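Local structure of Melibiose/raffinose/stachyose-binding protein MelE (Bacillus subtilis subsp. subtilis str. 168, 4R6H) at residues M112-D117 / A135-Q140; I125-N128 / K132-A135. The protein binds melibiose, raffinose and stachyose as the solute-binding subunit of the MelEDC-MsmX ABC importer. All blocks are in the same frame, centred on the assembly; numbering follows the deposited sequence.

Along the chain 112-117 comes first; then 125-128, at the end of helix 123-126, pairs with 132-135 in the hairpin-like interaction 2; and 135-140, entering strand 136-137, returns to take up the indole from 112-117 in interaction 1. Ala135 belongs to both contacts. Their centres lie about 10 Å apart, on the same side of the chain's centre. They also touch directly: Trp114 CH2 lies 3.7 Å from Val133 CG1, and Pro137 CB 3.5 Å from Leu126 CD1. The chain from 112-117 through helix 123-126 is thus gathered around the approach to strand 136-137, the outermost strand beside 310-313.

Interaction 1 (M112-D117 / A135-Q140); sequences MKWTQD and AYPINQ
With CG of Trp114 wedged between its own backbone N and carbonyl carbon (chi1 67°), the indole leaves the 3-10 turn 113-116 and runs out to strand 136-137, where Tyr136, its CG set opposite the backbone N (chi1 166°), turns a ring edge to meet it. The result is an edge-to-face, T-shaped pair: Tyr136 CD1 sits over the centre of one indole face, 3.7 Å from Trp114 CD2, and the planes are inclined at 77°. The centroids of the Tyr136 ring and the six-membered ring of Trp114 are 5.0 Å apart. Nearer the strand backbone, Tyr136 CA and CB pack on Trp114 CZ2, so the strand's own chain lies against the far end of the indole.

That end has two more neighbours. Ala135 O approaches Trp114 CH2 at the ring edge, 3.6 Å away, while Pro137 CD comes in obliquely, 3.7 Å from Trp114 CH2. The indole's other face is covered from within its own turn by Thr115 CG2, so the ring is held between that methyl and the tyrosine edge. At the pyrrole side Trp114 NE1 gives a weak hydrogen bond to Met112 SD at 3.5 Å, and Met112 CE lies in the indole plane at its edge. No hydrogen bond joins the two segments; the contact is buried packing.

Further out, Ile327 and Ala331 of helix 320-331 touch both aromatic side chains, and Leu349 also touches Trp114. Tyr136 pairs through its backbone with Leu311, placing strand 136-137 at an edge of the antiparallel sheet 91-92, 310-313, 136-137. The arrangement is a T-shaped aromatic pair that packs a 3-10 turn on a sheet-edge strand in this member of the bacterial solute-binding protein 1 family.

Interaction 2 (I125-N128 / K132-A135); sequences ILKN and KVYA
Leu126 O and Asn128 N lie in plane at the edge of the Tyr134 ring, and one face takes Lys132 CE, from its own segment, 3.6 Å above the plane toward the rim. The Asn128 amide stands almost square to the ring, 87° between planes; CG between backbone N and carbonyl carbon (chi1 61°) directs it to Lys132 N and the Tyr134 hydroxyl. Asn128 ND2 donates to Tyr134 OH at 3.1 Å, with the oxygen tilted out of the amide plane, and Lys132 N donates to Asn128 OD1 at 2.8 Å from above the carbonyl plane. An alanine in place of Asn128 would probably leave Lys132 N and the Tyr134 hydroxyl without these partners and the ring freer to shift.

Main-chain bonds zip the two runs together antiparallel. Tyr134 N reaches Leu126 O at 3.0 Å, nearly straight at 173°, and Asn128 N reaches Lys132 O at 3.1 Å; between them Lys127 and Val133 form a single beta bridge. Their side chains meet, Lys127 CG lying 3.9 Å from Val133 CG2, while Leu126 CD2 packs on Ala135 CB and Leu126 CD1 lies 3.9 Å from Ala135 O, a buried carbonyl without a hydrogen-bond partner.

Lys132 NZ reaches Thr106 O and Val133 N bonds to Asp108 OD1, tying the pairing to the loop after helix 98-102. The turn thus links the end of helix 123-126 to strand 136-137, with Ala135 against strand 310-313.

Interaction 1 (M112-D117 / A135-Q140)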
ATOM      1  N   MET A 112      -4.527 -13.947 -21.603  1.00 20.71           N
ATOM      2  CA  MET A 112      -4.420 -12.618 -22.199  1.00 22.50           C
ATOM      3  C   MET A 112      -2.975 -12.250 -22.551  1.00 18.80           C
ATOM      4  O   MET A 112      -2.039 -12.563 -21.816  1.00 22.89           O
ATOM      5  CB  MET A 112      -5.027 -11.545 -21.260  1.00 23.81           C
ATOM      6  CG  MET A 112      -6.504 -11.765 -20.923  1.00 22.79           C
ATOM      7  SD  MET A 112      -7.264 -10.318 -20.158  1.00 21.15           S
ATOM      8  CE  MET A 112      -7.311  -9.231 -21.559  1.00 22.38           C
ATOM      9  N   LYS A 113      -2.845 -11.507 -23.640  1.00 21.57           N
ATOM     10  CA  LYS A 113      -1.521 -11.162 -24.199  1.00 25.35           C
ATOM     11  C   LYS A 113      -0.664 -10.363 -23.224  1.00 23.35           C
ATOM     12  O   LYS A 113       0.560 -10.526 -23.172  1.00 22.52           O
ATOM     13  CB  LYS A 113      -1.697 -10.390 -25.520  1.00 26.41           C
ATOM     14  CG  LYS A 113      -2.525 -11.189 -26.520  1.00 52.32           C
ATOM     15  CD  LYS A 113      -2.203 -10.938 -27.982  1.00 73.49           C
ATOM     16  CE  LYS A 113      -2.679 -12.128 -28.815  1.00 66.42           C
ATOM     17  NZ  LYS A 113      -2.210 -12.099 -30.228  1.00 85.14           N
ATOM     18  N   TRP A 114      -1.286  -9.478 -22.415  1.00 21.80           N
ATOM     19  CA  TRP A 114      -0.496  -8.612 -21.516  1.00 21.65           C
ATOM     20  C   TRP A 114       0.290  -9.368 -20.450  1.00 21.28           C
ATOM     21  O   TRP A 114       1.286  -8.869 -19.934  1.00 23.11           O
ATOM     22  CB  TRP A 114      -1.389  -7.542 -20.835  1.00 22.78           C
ATOM     23  CG  TRP A 114      -2.404  -8.112 -19.850  1.00 20.50           C
ATOM     24  CD1 TRP A 114      -3.708  -8.408 -20.104  1.00 21.95           C
ATOM     25  CD2 TRP A 114      -2.164  -8.494 -18.501  1.00 16.87           C
ATOM     26  NE1 TRP A 114      -4.295  -8.925 -19.000  1.00 19.12           N
ATOM     27  CE2 TRP A 114      -3.384  -8.992 -17.984  1.00 18.13           C
ATOM     28  CE3 TRP A 114      -1.040  -8.457 -17.645  1.00 19.62           C
ATOM     29  CZ2 TRP A 114      -3.511  -9.432 -16.674  1.00 19.46           C
ATOM     30  CZ3 TRP A 114      -1.178  -8.859 -16.344  1.00 20.34           C
ATOM     31  CH2 TRP A 114      -2.403  -9.366 -15.858  1.00 20.78           C
ATOM     32  N   THR A 115      -0.133 -10.600 -20.132  1.00 19.22           N
ATOM     33  CA  THR A 115       0.467 -11.326 -19.037  1.00 18.17           C
ATOM     34  C   THR A 115       1.956 -11.610 -19.258  1.00 19.36           C
ATOM     35  O   THR A 115       2.668 -11.742 -18.296  1.00 21.12           O
ATOM     36  CB  THR A 115      -0.301 -12.636 -18.725  1.00 24.10           C
ATOM     37  OG1 THR A 115      -0.226 -13.526 -19.851  1.00 22.70           O
ATOM     38  CG2 THR A 115      -1.760 -12.333 -18.395  1.00 28.84           C
ATOM     39  N   GLN A 116       2.393 -11.629 -20.520  1.00 22.08           N
ATOM     40  CA  GLN A 116       3.815 -11.832 -20.772  1.00 23.54           C
ATOM     41  C   GLN A 116       4.661 -10.727 -20.156  1.00 27.26           C
ATOM     42  O   GLN A 116       5.835 -10.946 -19.889  1.00 24.64           O
ATOM     43  CB  GLN A 116       4.126 -11.959 -22.264  1.00 28.33           C
ATOM     44  CG  GLN A 116       3.916 -10.724 -23.094  1.00 29.04           C
ATOM     45  CD  GLN A 116       4.405 -10.902 -24.531  1.00 43.22           C
ATOM     46  OE1 GLN A 116       5.284 -11.715 -24.801  1.00 35.96           O
ATOM     47  NE2 GLN A 116       3.833 -10.139 -25.454  1.00 37.46           N
ATOM     48  N   ASP A 117       4.071  -9.558 -19.916  1.00 21.24           N
ATOM     49  CA  ASP A 117       4.816  -8.455 -19.344  1.00 18.89           C
ATOM     50  C   ASP A 117       4.487  -8.124 -17.890  1.00 19.48           C
ATOM     51  O   ASP A 117       4.893  -7.061 -17.386  1.00 20.14           O
ATOM     52  CB  ASP A 117       4.635  -7.216 -20.212  1.00 23.22           C
ATOM     53  CG  ASP A 117       5.293  -7.359 -21.575  1.00 30.87           C
ATOM     54  OD1 ASP A 117       6.413  -7.914 -21.659  1.00 30.88           O
ATOM     55  OD2 ASP A 117       4.676  -6.911 -22.553  1.00 29.48           O
ATOM     56  N   ALA A 135      -6.121 -10.970 -11.780  1.00 17.61           N
ATOM     57  CA  ALA A 135      -6.501  -9.567 -12.088  1.00 18.00           C
ATOM     58  C   ALA A 135      -5.361  -8.889 -12.818  1.00 20.14           C
ATOM     59  O   ALA A 135      -4.220  -9.344 -12.764  1.00 20.34           O
ATOM     60  CB  ALA A 135      -6.777  -8.814 -10.821  1.00 19.92           C
ATOM     61  N   TYR A 136      -5.697  -7.794 -13.485  1.00 17.41           N
ATOM     62  CA  TYR A 136      -4.743  -6.954 -14.205  1.00 18.11           C
ATOM     63  C   TYR A 136      -4.329  -5.818 -13.298  1.00 17.62           C
ATOM     64  O   TYR A 136      -5.185  -5.056 -12.812  1.00 16.75           O
ATOM     65  CB  TYR A 136      -5.389  -6.399 -15.497  1.00 17.89           C
ATOM     66  CG  TYR A 136      -4.588  -5.270 -16.098  1.00 17.46           C
ATOM     67  CD1 TYR A 136      -3.350  -5.492 -16.682  1.00 19.92           C
ATOM     68  CD2 TYR A 136      -5.037  -3.964 -15.984  1.00 17.94           C
ATOM     69  CE1 TYR A 136      -2.610  -4.439 -17.173  1.00 19.55           C
ATOM     70  CE2 TYR A 136      -4.318  -2.904 -16.483  1.00 17.80           C
ATOM     71  CZ  TYR A 136      -3.087  -3.159 -17.073  1.00 19.00           C
ATOM     72  OH  TYR A 136      -2.354  -2.091 -17.574  1.00 18.90           O
ATOM     73  N   PRO A 137      -3.020  -5.682 -13.045  1.00 16.28           N
ATOM     74  CA  PRO A 137      -2.530  -4.593 -12.207  1.00 16.96           C
ATOM     75  C   PRO A 137      -2.355  -3.279 -12.952  1.00 16.66           C
ATOM     76  O   PRO A 137      -1.474  -3.148 -13.801  1.00 19.17           O
ATOM     77  CB  PRO A 137      -1.184  -5.127 -11.702  1.00 17.54           C
ATOM     78  CG  PRO A 137      -0.708  -5.969 -12.858  1.00 19.77           C
ATOM     79  CD  PRO A 137      -1.938  -6.588 -13.479  1.00 17.85           C
ATOM     80  N   ILE A 138      -3.193  -2.311 -12.663  1.00 15.03           N
ATOM     81  CA  ILE A 138      -3.064  -1.008 -13.280  1.00 17.21           C
ATOM     82  C   ILE A 138      -1.708  -0.391 -12.862  1.00 18.39           C
ATOM     83  O   ILE A 138      -1.028   0.288 -13.622  1.00 18.85           O
ATOM     84  CB  ILE A 138      -4.227  -0.115 -12.851  1.00 17.25           C
ATOM     85  CG1 ILE A 138      -5.510  -0.581 -13.521  1.00 18.42           C
ATOM     86  CG2 ILE A 138      -3.930   1.373 -13.058  1.00 18.55           C
ATOM     87  CD1 ILE A 138      -6.760   0.046 -12.953  1.00 21.75           C
ATOM     88  N   ASN A 139      -1.324  -0.652 -11.632  1.00 16.47           N
ATOM     89  CA  ASN A 139      -0.124  -0.070 -11.053  1.00 17.16           C
ATOM     90  C   ASN A 139       0.374  -1.000  -9.973  1.00 18.19           C
ATOM     91  O   ASN A 139      -0.097  -2.147  -9.865  1.00 19.18           O
ATOM     92  CB  ASN A 139      -0.353   1.346 -10.516  1.00 17.22           C
ATOM     93  CG  ASN A 139      -1.395   1.412  -9.447  1.00 16.87           C
ATOM     94  OD1 ASN A 139      -1.962   0.396  -9.033  1.00 17.67           O
ATOM     95  ND2 ASN A 139      -1.626   2.620  -8.923  1.00 17.12           N
ATOM     96  N   GLN A 140       1.319  -0.540  -9.166  1.00 17.89           N
ATOM     97  CA  GLN A 140       1.766  -1.318  -8.035  1.00 17.69           C
ATOM     98  C   GLN A 140       2.289  -0.407  -6.952  1.00 17.74           C
ATOM     99  O   GLN A 140       2.837   0.640  -7.251  1.00 20.60           O
ATOM    100  CB  GLN A 140       2.872  -2.272  -8.449  1.00 21.64           C
ATOM    101  CG  GLN A 140       4.024  -1.619  -9.169  1.00 18.87           C
ATOM    102  CD  GLN A 140       5.135  -2.607  -9.488  1.00 21.79           C
ATOM    103  OE1 GLN A 140       5.738  -3.197  -8.553  1.00 22.68           O
ATOM    104  NE2 GLN A 140       5.403  -2.799 -10.765  1.00 21.28           N
TER

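Interaction 2 (I125-N128 / K132-A135)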
ATOM      1  N   ILE A 125       1.563 -12.435  -5.935  1.00 25.98           N
ATOM      2  CA  ILE A 125       0.413 -11.715  -5.452  1.00 29.62           C
ATOM      3  C   ILE A 125      -0.766 -11.889  -6.384  1.00 25.77           C
ATOM      4  O   ILE A 125      -1.900 -12.103  -5.916  1.00 30.48           O
ATOM      5  CB  ILE A 125       0.778 -10.218  -5.237  1.00 26.34           C
ATOM      6  CG1 ILE A 125       1.882 -10.132  -4.159  1.00 36.22           C
ATOM      7  CG2 ILE A 125      -0.429  -9.415  -4.778  1.00 34.37           C
ATOM      8  CD1 ILE A 125       2.786  -8.913  -4.232  1.00 29.87           C
ATOM      9  N   LEU A 126      -0.490 -11.823  -7.690  1.00 21.75           N
ATOM     10  CA  LEU A 126      -1.551 -11.841  -8.703  1.00 24.64           C
ATOM     11  C   LEU A 126      -1.713 -13.153  -9.428  1.00 33.79           C
ATOM     12  O   LEU A 126      -2.590 -13.278 -10.276  1.00 27.58           O
ATOM     13  CB  LEU A 126      -1.354 -10.705  -9.697  1.00 25.23           C
ATOM     14  CG  LEU A 126      -1.788  -9.357  -9.122  1.00 35.46           C
ATOM     15  CD1 LEU A 126      -1.521  -8.310 -10.183  1.00 43.56           C
ATOM     16  CD2 LEU A 126      -3.252  -9.366  -8.698  1.00 32.76           C
ATOM     17  N   LYS A 127      -0.899 -14.142  -9.089  1.00 28.11           N
ATOM     18  CA  LYS A 127      -1.057 -15.463  -9.669  1.00 28.49           C
ATOM     19  C   LYS A 127      -1.039 -16.501  -8.593  1.00 33.79           C
ATOM     20  O   LYS A 127      -0.512 -16.270  -7.500  1.00 32.16           O
ATOM     21  CB  LYS A 127       0.064 -15.794 -10.675  1.00 30.79           C
ATOM     22  CG  LYS A 127       0.255 -14.793 -11.777  1.00 29.57           C
ATOM     23  CD  LYS A 127       1.447 -15.126 -12.648  1.00 33.84           C
ATOM     24  CE  LYS A 127       1.310 -16.498 -13.272  1.00 46.13           C
ATOM     25  NZ  LYS A 127       2.337 -16.691 -14.327  1.00 56.03           N
ATOM     26  N   ASN A 128      -1.573 -17.672  -8.927  1.00 39.07           N
ATOM     27  CA  ASN A 128      -1.253 -18.856  -8.146  1.00 36.55           C
ATOM     28  C   ASN A 128      -0.156 -19.647  -8.852  1.00 32.98           C
ATOM     29  O   ASN A 128       0.130 -19.442 -10.049  1.00 27.69           O
ATOM     30  CB  ASN A 128      -2.501 -19.655  -7.712  1.00 32.12           C
ATOM     31  CG  ASN A 128      -3.349 -20.190  -8.854  1.00 33.36           C
ATOM     32  OD1 ASN A 128      -2.848 -20.551  -9.912  1.00 44.26           O
ATOM     33  ND2 ASN A 128      -4.661 -20.278  -8.615  1.00 35.16           N
ATOM     34  N   LYS A 132      -3.168 -19.548 -12.536  1.00 22.58           N
ATOM     35  CA  LYS A 132      -4.246 -18.546 -12.655  1.00 21.56           C
ATOM     36  C   LYS A 132      -3.675 -17.130 -12.501  1.00 23.73           C
ATOM     37  O   LYS A 132      -2.886 -16.876 -11.604  1.00 23.85           O
ATOM     38  CB  LYS A 132      -5.332 -18.761 -11.622  1.00 23.07           C
ATOM     39  CG  LYS A 132      -6.399 -17.679 -11.687  1.00 25.12           C
ATOM     40  CD  LYS A 132      -7.656 -18.056 -10.941  1.00 21.32           C
ATOM     41  CE  LYS A 132      -8.595 -16.875 -10.835  1.00 24.82           C
ATOM     42  NZ  LYS A 132      -9.965 -17.245 -10.426  1.00 27.68           N
ATOM     43  N   VAL A 133      -4.105 -16.211 -13.362  1.00 19.86           N
ATOM     44  CA  VAL A 133      -3.836 -14.772 -13.199  1.00 19.03           C
ATOM     45  C   VAL A 133      -5.187 -14.179 -12.762  1.00 18.89           C
ATOM     46  O   VAL A 133      -6.202 -14.266 -13.512  1.00 19.21           O
ATOM     47  CB  VAL A 133      -3.340 -14.163 -14.497  1.00 20.98           C
ATOM     48  CG1 VAL A 133      -3.162 -12.643 -14.352  1.00 22.09           C
ATOM     49  CG2 VAL A 133      -2.022 -14.793 -14.937  1.00 22.48           C
ATOM     50  N   TYR A 134      -5.237 -13.617 -11.560  1.00 19.74           N
ATOM     51  CA  TYR A 134      -6.499 -13.215 -10.922  1.00 20.05           C
ATOM     52  C   TYR A 134      -7.029 -11.855 -11.382  1.00 20.20           C
ATOM     53  O   TYR A 134      -8.195 -11.587 -11.260  1.00 19.27           O
ATOM     54  CB  TYR A 134      -6.356 -13.141  -9.376  1.00 23.27           C
ATOM     55  CG  TYR A 134      -6.307 -14.500  -8.684  1.00 28.20           C
ATOM     56  CD1 TYR A 134      -5.164 -15.297  -8.781  1.00 39.14           C
ATOM     57  CD2 TYR A 134      -7.398 -14.981  -7.917  1.00 30.14           C
ATOM     58  CE1 TYR A 134      -5.107 -16.538  -8.170  1.00 40.25           C
ATOM     59  CE2 TYR A 134      -7.350 -16.255  -7.304  1.00 23.06           C
ATOM     60  CZ  TYR A 134      -6.197 -17.002  -7.428  1.00 38.13           C
ATOM     61  OH  TYR A 134      -6.103 -18.242  -6.823  1.00 41.02           O
ATOM     62  N   ALA A 135      -6.121 -10.970 -11.780  1.00 17.61           N
ATOM     63  CA  ALA A 135      -6.501  -9.567 -12.088  1.00 18.00           C
ATOM     64  C   ALA A 135      -5.361  -8.889 -12.818  1.00 20.14           C
ATOM     65  O   ALA A 135      -4.220  -9.344 -12.764  1.00 20.34           O
ATOM     66  CB  ALA A 135      -6.777  -8.814 -10.821  1.00 19.92           C
TER